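Local coordinates for protein glycoside hydrolase YxiA (Bacillus licheniformis, PDB 3LV4) that probably hydrolyses alpha-1,5-linked L-arabinan as a calcium-binding glycoside hydrolase of family 43, at residues E69-D74 / Y93-G98; S103-A108 / G121-S126; S30-A35 / N54-N59. All blocks are in the same frame, centred on the assembly; numbering follows the deposited sequence.

Contact 1. Residues E69-D74 / Y93-G98; sequences EWAESD and YNACRG
Glu72 and Arg97 run side by side and point the same way, joined at their ends by a salt bridge of 3.0 Å from Arg97 NH1 to Glu72 OE1. The bond is fairly straight at the hydrogen (163°). Arg97 has CG anti to the backbone N and a bend at chi3 (56°), which brings NH1 to the carboxylate. OE1 lies almost in the guanidinium plane, at its edge, whereas NH1 comes down on OE1 from above the carboxylate plane, the two flat groups being turned 49° apart. Deeper in, Ala71 CB sits 3.6 Å from Ala95 CB, a close methyl-to-methyl contact that seats the C-terminal end of helix 65-71 on strand 89-96, in a four-stranded blade of the propeller expected for family 43. Next to it Ser73 CB packs 3.6 Å from Cys96 O. Two waters stitch the backbones together: one donates to both Glu72 O and Arg97 O, the other to Cys96 O at 2.7 Å while bonding Ser73 OG.

In the next shell, Glu72 is the first residue past the helix and, with positive phi, ends it. The guanidinium is held from further sides, since NE pairs with Asp99 and NH2 with Ser100 OG, while Ser73 OG also bonds Thr75 N. An alanine in place of Arg97 is likely to leave the carboxylates of Glu72 and Asp99 without their shared positive partner and Glu72 free to turn.

The chemistry thus grades from apolar contact between buried alanines to charge at solvent-exposed Glu72; with acidic groups at NH1 and NE, the guanidinium is probably fixed in its rotation.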
# COMPACT_ATOMS: atom_id res chain seq x y z
N GLU A 69 1.92 11.77 -25.46
CA GLU A 69 2.93 11.84 -26.51
C GLU A 69 4.32 11.49 -26.01
O GLU A 69 5.07 10.80 -26.70
CB GLU A 69 2.96 13.23 -27.15
CG GLU A 69 1.71 13.59 -27.94
CD GLU A 69 1.73 15.03 -28.43
OE1 GLU A 69 2.77 15.71 -28.24
OE2 GLU A 69 0.72 15.48 -29.00
N TRP A 70 4.67 11.98 -24.82
CA TRP A 70 5.97 11.68 -24.24
C TRP A 70 6.09 10.22 -23.86
O TRP A 70 7.09 9.55 -24.17
CB TRP A 70 6.25 12.54 -23.00
CG TRP A 70 7.56 12.16 -22.37
CD1 TRP A 70 7.76 11.29 -21.32
CD2 TRP A 70 8.86 12.61 -22.76
NE1 TRP A 70 9.10 11.19 -21.05
CE2 TRP A 70 9.80 11.98 -21.91
CE3 TRP A 70 9.33 13.49 -23.75
CZ2 TRP A 70 11.18 12.21 -22.02
CZ3 TRP A 70 10.71 13.72 -23.85
CH2 TRP A 70 11.61 13.08 -22.99
N ALA A 71 5.06 9.71 -23.19
CA ALA A 71 5.08 8.34 -22.69
C ALA A 71 4.80 7.31 -23.78
O ALA A 71 5.07 6.13 -23.61
CB ALA A 71 4.07 8.17 -21.55
N GLU A 72 4.26 7.77 -24.91
CA GLU A 72 3.94 6.87 -26.02
C GLU A 72 3.00 5.76 -25.53
O GLU A 72 3.17 4.57 -25.81
CB GLU A 72 5.22 6.32 -26.67
CG GLU A 72 6.10 7.46 -27.16
CD GLU A 72 7.45 7.02 -27.68
OE1 GLU A 72 7.76 5.81 -27.71
OE2 GLU A 72 8.21 7.93 -28.07
N SER A 73 1.98 6.20 -24.79
CA SER A 73 1.00 5.30 -24.21
C SER A 73 -0.39 5.90 -24.41
O SER A 73 -0.52 7.10 -24.61
CB SER A 73 1.27 5.14 -22.71
OG SER A 73 0.23 4.43 -22.08
N ASP A 74 -1.41 5.06 -24.34
CA ASP A 74 -2.77 5.57 -24.43
C ASP A 74 -3.50 5.41 -23.10
O ASP A 74 -4.73 5.49 -23.03
CB ASP A 74 -3.55 4.88 -25.56
CG ASP A 74 -3.79 3.41 -25.30
OD1 ASP A 74 -3.23 2.87 -24.32
OD2 ASP A 74 -4.55 2.79 -26.08
N TYR A 93 -0.90 13.12 -12.01
CA TYR A 93 -1.14 12.09 -13.01
C TYR A 93 0.17 11.72 -13.70
O TYR A 93 1.13 12.50 -13.68
CB TYR A 93 -2.16 12.58 -14.05
CG TYR A 93 -1.65 13.73 -14.88
CD1 TYR A 93 -0.76 13.51 -15.93
CD2 TYR A 93 -2.04 15.04 -14.61
CE1 TYR A 93 -0.28 14.57 -16.69
CE2 TYR A 93 -1.57 16.10 -15.37
CZ TYR A 93 -0.68 15.86 -16.41
OH TYR A 93 -0.20 16.91 -17.16
N ASN A 94 0.20 10.55 -14.32
CA ASN A 94 1.41 10.09 -14.98
C ASN A 94 1.11 9.01 -16.01
O ASN A 94 0.11 8.29 -15.90
CB ASN A 94 2.43 9.60 -13.94
CG ASN A 94 1.84 8.55 -13.00
OD1 ASN A 94 1.28 8.87 -11.95
ND2 ASN A 94 1.97 7.30 -13.38
N ALA A 95 1.96 8.91 -17.02
CA ALA A 95 1.86 7.84 -18.00
C ALA A 95 3.26 7.28 -18.23
O ALA A 95 4.25 7.99 -18.05
CB ALA A 95 1.27 8.35 -19.30
N CYS A 96 3.32 6.02 -18.61
CA CYS A 96 4.59 5.34 -18.85
C CYS A 96 4.47 4.41 -20.05
O CYS A 96 3.46 3.72 -20.21
CB CYS A 96 4.99 4.54 -17.60
SG CYS A 96 6.48 3.54 -17.81
N ARG A 97 5.49 4.39 -20.90
CA ARG A 97 5.46 3.55 -22.09
C ARG A 97 5.24 2.08 -21.76
O ARG A 97 4.61 1.35 -22.53
CB ARG A 97 6.74 3.71 -22.92
CG ARG A 97 6.61 3.10 -24.32
CD ARG A 97 7.71 3.60 -25.24
NE ARG A 97 9.04 3.33 -24.69
CZ ARG A 97 10.14 3.97 -25.06
NH1 ARG A 97 10.08 4.93 -25.98
NH2 ARG A 97 11.31 3.66 -24.50
N GLY A 98 5.76 1.64 -20.62
CA GLY A 98 5.50 0.30 -20.12
C GLY A 98 6.67 -0.66 -20.24
O GLY A 98 6.82 -1.56 -19.41
O HOH W 1 2.75 2.14 -24.50
O HOH W 2 1.31 2.09 -20.59

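Contact 2. Residues S103-A108 / G121-S126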
# COMPACT_ATOMS: atom_id res chain seq x y z
N SER A 103 8.45 8.16 -19.11
CA SER A 103 7.26 8.62 -18.40
C SER A 103 7.24 10.12 -18.19
O SER A 103 8.28 10.78 -18.21
CB SER A 103 7.16 7.93 -17.03
OG SER A 103 7.29 6.53 -17.14
N ALA A 104 6.03 10.64 -18.01
CA ALA A 104 5.84 12.03 -17.63
C ALA A 104 4.90 12.09 -16.43
O ALA A 104 3.95 11.30 -16.34
CB ALA A 104 5.29 12.86 -18.80
N LEU A 105 5.19 13.00 -15.51
CA LEU A 105 4.38 13.20 -14.32
C LEU A 105 3.91 14.66 -14.31
O LEU A 105 4.73 15.58 -14.42
CB LEU A 105 5.21 12.89 -13.07
CG LEU A 105 4.60 13.15 -11.68
CD1 LEU A 105 3.53 12.14 -11.35
CD2 LEU A 105 5.70 13.11 -10.63
N GLY A 106 2.61 14.87 -14.19
CA GLY A 106 2.08 16.22 -14.24
C GLY A 106 1.01 16.48 -13.20
O GLY A 106 0.67 15.59 -12.42
N LEU A 107 0.49 17.71 -13.20
CA LEU A 107 -0.50 18.15 -12.23
C LEU A 107 -1.75 18.64 -12.95
O LEU A 107 -1.65 19.39 -13.92
CB LEU A 107 0.08 19.28 -11.38
CG LEU A 107 -0.89 19.98 -10.42
CD1 LEU A 107 -1.39 18.99 -9.34
CD2 LEU A 107 -0.22 21.22 -9.80
N ALA A 108 -2.92 18.21 -12.49
CA ALA A 108 -4.19 18.74 -12.96
C ALA A 108 -5.03 19.08 -11.73
O ALA A 108 -4.87 18.45 -10.70
CB ALA A 108 -4.92 17.74 -13.84
N GLY A 121 0.19 21.26 -16.19
CA GLY A 121 1.46 20.98 -16.83
C GLY A 121 2.27 19.82 -16.28
O GLY A 121 2.11 19.41 -15.11
N ILE A 122 3.13 19.28 -17.13
CA ILE A 122 4.12 18.27 -16.76
C ILE A 122 5.26 18.93 -15.98
O ILE A 122 5.72 20.01 -16.37
CB ILE A 122 4.73 17.62 -18.02
CG1 ILE A 122 3.64 16.89 -18.82
CG2 ILE A 122 5.91 16.71 -17.64
CD1 ILE A 122 4.08 16.43 -20.21
N PHE A 123 5.73 18.29 -14.92
CA PHE A 123 6.83 18.85 -14.13
C PHE A 123 7.98 17.88 -13.87
O PHE A 123 9.01 18.28 -13.34
CB PHE A 123 6.34 19.51 -12.82
CG PHE A 123 5.70 18.54 -11.85
CD1 PHE A 123 6.48 17.85 -10.92
CD2 PHE A 123 4.33 18.35 -11.85
CE1 PHE A 123 5.91 16.98 -10.02
CE2 PHE A 123 3.74 17.46 -10.94
CZ PHE A 123 4.52 16.78 -10.03
N LEU A 124 7.81 16.62 -14.26
CA LEU A 124 8.90 15.64 -14.17
C LEU A 124 8.83 14.71 -15.37
O LEU A 124 7.74 14.35 -15.81
CB LEU A 124 8.78 14.83 -12.86
CG LEU A 124 9.92 14.75 -11.85
CD1 LEU A 124 10.62 16.07 -11.61
CD2 LEU A 124 9.41 14.16 -10.53
N LYS A 125 9.99 14.34 -15.92
CA LYS A 125 10.05 13.35 -16.99
C LYS A 125 11.16 12.35 -16.71
O LYS A 125 12.15 12.69 -16.06
CB LYS A 125 10.33 14.02 -18.34
CG LYS A 125 9.15 14.76 -18.96
CD LYS A 125 9.59 15.44 -20.26
CE LYS A 125 8.41 15.99 -21.05
NZ LYS A 125 8.87 16.83 -22.20
N SER A 126 10.98 11.13 -17.20
CA SER A 126 12.04 10.12 -17.15
C SER A 126 12.13 9.44 -18.50
O SER A 126 11.22 9.56 -19.34
CB SER A 126 11.79 9.10 -16.03
OG SER A 126 10.50 8.53 -16.11
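A classic beta bulge interrupts the antiparallel hairpin of strands 103-110 and 118-126, with Phe123 and Leu124 both set against Leu105. Leu105 O accepts from two backbone amides, Phe123 N at 2.9 Å and Leu124 N at 3.3 Å, each in the carbonyl plane. Leu105 N returns a bond to Leu124 O. Towards the far end Ser103 and Ser126 form a hydrogen-bonded pair, their N and O atoms bonding in both directions, and beyond the bulge Leu107 N reaches Gly121 O at 3.0 Å.

At the bulge the Phe123 ring comes back toward the partner strand. CG stands between the backbone N and the carbonyl carbon (chi1 64°), which places the ring so that Leu105 O sits 3.8 Å above one of its faces, offset toward the rim of the ring. The ring's CZ also meets Leu105 CD2 at 3.9 Å. That same methyl touches Leu124 CD2, the two leucines lying side by side.

In the five-bladed beta-propeller of family 43 enzymes, this hairpin supplies the two last strands of a four-stranded antiparallel blade, 118-126 being its outer edge. Leu105, Phe123 and Leu124 meet Met161 and Tyr163 of strand 159-163 in the next sheet. On the other face Ala104 CB packs 4.0 Å from Ile122 CD1, beneath helix 65-71. Gly106 fits where the strands come nearest, its CA 3.8 Å from Ile122 CA; a side chain there would press on Gly121 O. Ser126 OG bonds Pro101 O and Val146 N, and Asn145 ND2 serves both Ser103 OG and Ser126 OG.

Contact 3. Residues S30-A35 / N54-N59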
# COMPACT_ATOMS: atom_id res chain seq x y z
N SER A 30 -5.10 3.68 -11.46
CA SER A 30 -4.59 3.71 -12.82
C SER A 30 -5.73 3.69 -13.85
O SER A 30 -6.87 3.32 -13.53
CB SER A 30 -3.62 2.56 -13.06
OG SER A 30 -2.51 2.69 -12.17
N HIS A 31 -5.41 4.09 -15.08
CA HIS A 31 -6.37 4.10 -16.19
C HIS A 31 -7.53 5.05 -15.91
O HIS A 31 -8.65 4.85 -16.40
CB HIS A 31 -6.86 2.68 -16.48
CG HIS A 31 -5.74 1.69 -16.59
ND1 HIS A 31 -5.58 0.63 -15.72
CD2 HIS A 31 -4.68 1.66 -17.42
CE1 HIS A 31 -4.49 -0.04 -16.05
NE2 HIS A 31 -3.92 0.56 -17.08
N LEU A 32 -7.24 6.08 -15.13
CA LEU A 32 -8.23 7.11 -14.79
C LEU A 32 -9.48 6.46 -14.20
O LEU A 32 -10.61 6.90 -14.45
CB LEU A 32 -8.57 7.96 -16.02
CG LEU A 32 -9.10 9.38 -15.74
CD1 LEU A 32 -8.21 10.12 -14.75
CD2 LEU A 32 -9.27 10.19 -17.05
N ALA A 33 -9.26 5.39 -13.43
CA ALA A 33 -10.35 4.69 -12.75
C ALA A 33 -10.62 5.31 -11.38
O ALA A 33 -9.70 5.84 -10.75
CB ALA A 33 -10.01 3.21 -12.59
N SER A 34 -11.86 5.22 -10.92
CA SER A 34 -12.21 5.75 -9.60
C SER A 34 -13.51 5.16 -9.08
O SER A 34 -14.33 4.63 -9.84
CB SER A 34 -12.33 7.28 -9.64
OG SER A 34 -13.38 7.70 -10.49
N ALA A 35 -13.68 5.24 -7.76
CA ALA A 35 -14.86 4.68 -7.10
C ALA A 35 -15.08 5.44 -5.81
O ALA A 35 -14.17 6.13 -5.33
CB ALA A 35 -14.67 3.20 -6.81
N ASN A 54 -14.77 10.08 -20.06
CA ASN A 54 -14.44 9.78 -18.67
C ASN A 54 -14.75 11.01 -17.81
O ASN A 54 -14.22 12.09 -18.07
CB ASN A 54 -12.96 9.38 -18.56
CG ASN A 54 -12.56 9.03 -17.14
OD1 ASN A 54 -12.77 9.81 -16.22
ND2 ASN A 54 -11.96 7.85 -16.96
N PRO A 55 -15.62 10.86 -16.80
CA PRO A 55 -16.10 12.05 -16.07
C PRO A 55 -14.99 12.84 -15.39
O PRO A 55 -15.13 14.06 -15.23
CB PRO A 55 -17.06 11.47 -15.03
CG PRO A 55 -16.77 10.01 -14.98
CD PRO A 55 -16.25 9.63 -16.32
N LEU A 56 -13.90 12.18 -15.00
CA LEU A 56 -12.81 12.87 -14.32
C LEU A 56 -12.10 13.84 -15.27
O LEU A 56 -11.76 14.95 -14.88
CB LEU A 56 -11.80 11.87 -13.74
CG LEU A 56 -12.36 10.83 -12.76
CD1 LEU A 56 -11.24 9.93 -12.26
CD2 LEU A 56 -13.09 11.49 -11.58
N ILE A 57 -11.89 13.40 -16.50
CA ILE A 57 -11.33 14.25 -17.55
C ILE A 57 -11.93 13.84 -18.89
O ILE A 57 -11.37 13.01 -19.61
CB ILE A 57 -9.79 14.13 -17.66
CG1 ILE A 57 -9.13 14.12 -16.27
CG2 ILE A 57 -9.22 15.27 -18.51
CD1 ILE A 57 -7.60 14.00 -16.33
N PRO A 58 -13.10 14.40 -19.23
CA PRO A 58 -13.86 13.95 -20.40
C PRO A 58 -13.13 14.13 -21.73
O PRO A 58 -13.42 13.40 -22.69
CB PRO A 58 -15.13 14.82 -20.37
CG PRO A 58 -15.23 15.31 -18.96
CD PRO A 58 -13.84 15.39 -18.42
N ASN A 59 -12.22 15.10 -21.80
CA ASN A 59 -11.40 15.32 -22.99
C ASN A 59 -9.97 14.86 -22.78
O ASN A 59 -9.02 15.44 -23.33
CB ASN A 59 -11.39 16.81 -23.34
CG ASN A 59 -10.67 17.64 -22.29
OD1 ASN A 59 -10.74 17.35 -21.09
ND2 ASN A 59 -9.97 18.67 -22.74
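Asn54 carries its CG anti to the backbone N (chi1 -179°) and Leu32 does likewise (chi1 -156°), and these two settings send an amide and an isobutyl group obliquely across each other. The Asn54 amide works at both ends. Its ND2 donates to Leu32 O over 3.0 Å, nearly straight at 165°, with the acceptor close to the amide plane and the donor tilted out of the carbonyl plane. Its OD1 accepts from Leu56 N at 2.9 Å, in the carbonyl plane, closing an Asx turn. One side chain therefore shapes its own loop and ties it to the Leu32 carbonyl. ND2 has a second acceptor in Ser49 O, so three bonds fix the rotation of this buried amide.

Leu32 packs its CG and CD2 against the same amide. CD2 lies 3.5 Å from Asn54 CG, and on the side of Ile57 it meets CG1 at 4.0 Å. The other methyl, Leu32 CD1, comes within 3.9 Å of Leu56 CD1, the two leucines sliding past each other in opposite directions. Leu56 CD1 also packs 3.6 Å from Ser34 OG, a hydroxyl bonded to Ser47 OG; that serine hydroxyl in turn bonds Leu32 O, which is thus gripped by Asn54 and Ser47 together. His31 and Leu32 both have positive phi and form the centre of a tight turn, closed by the bond from Ala33 N to Ser30 O.

In the fold, the loop 54-59 comes back against the turn between strands 24-29 and 33-37 of the first four-stranded sheet. Leu56 reaches Phe28 of strand 24-29 and Ser47 of strand 44-47, while helix 60-63 follows directly and lays Val60 against Leu32.

Overall arrangement
Strand 89-96 of contact 1 and both strands of contact 2 are in one four-stranded sheet. The two contacts touch, their centres 10 Å apart: Tyr93 O pairs with Gly106 N at 2.8 Å, and Trp70 NE1 reaches Ser126 O at 3.2 Å. Contact 3 joins strand 33-37 of the preceding sheet to a loop, its centre about 15 Å from that of contact 1, without touching it. All three flank the predicted catalytic centre. The side chains of Cys96 and Leu105 are each about 8 Å from that of Asp148, the predicted pKa-modulating residue, and the side chain of Ser103 is about 10 Å from that of Glu201, the predicted proton donor. Ser30 OG bonds Asp15, the predicted proton acceptor.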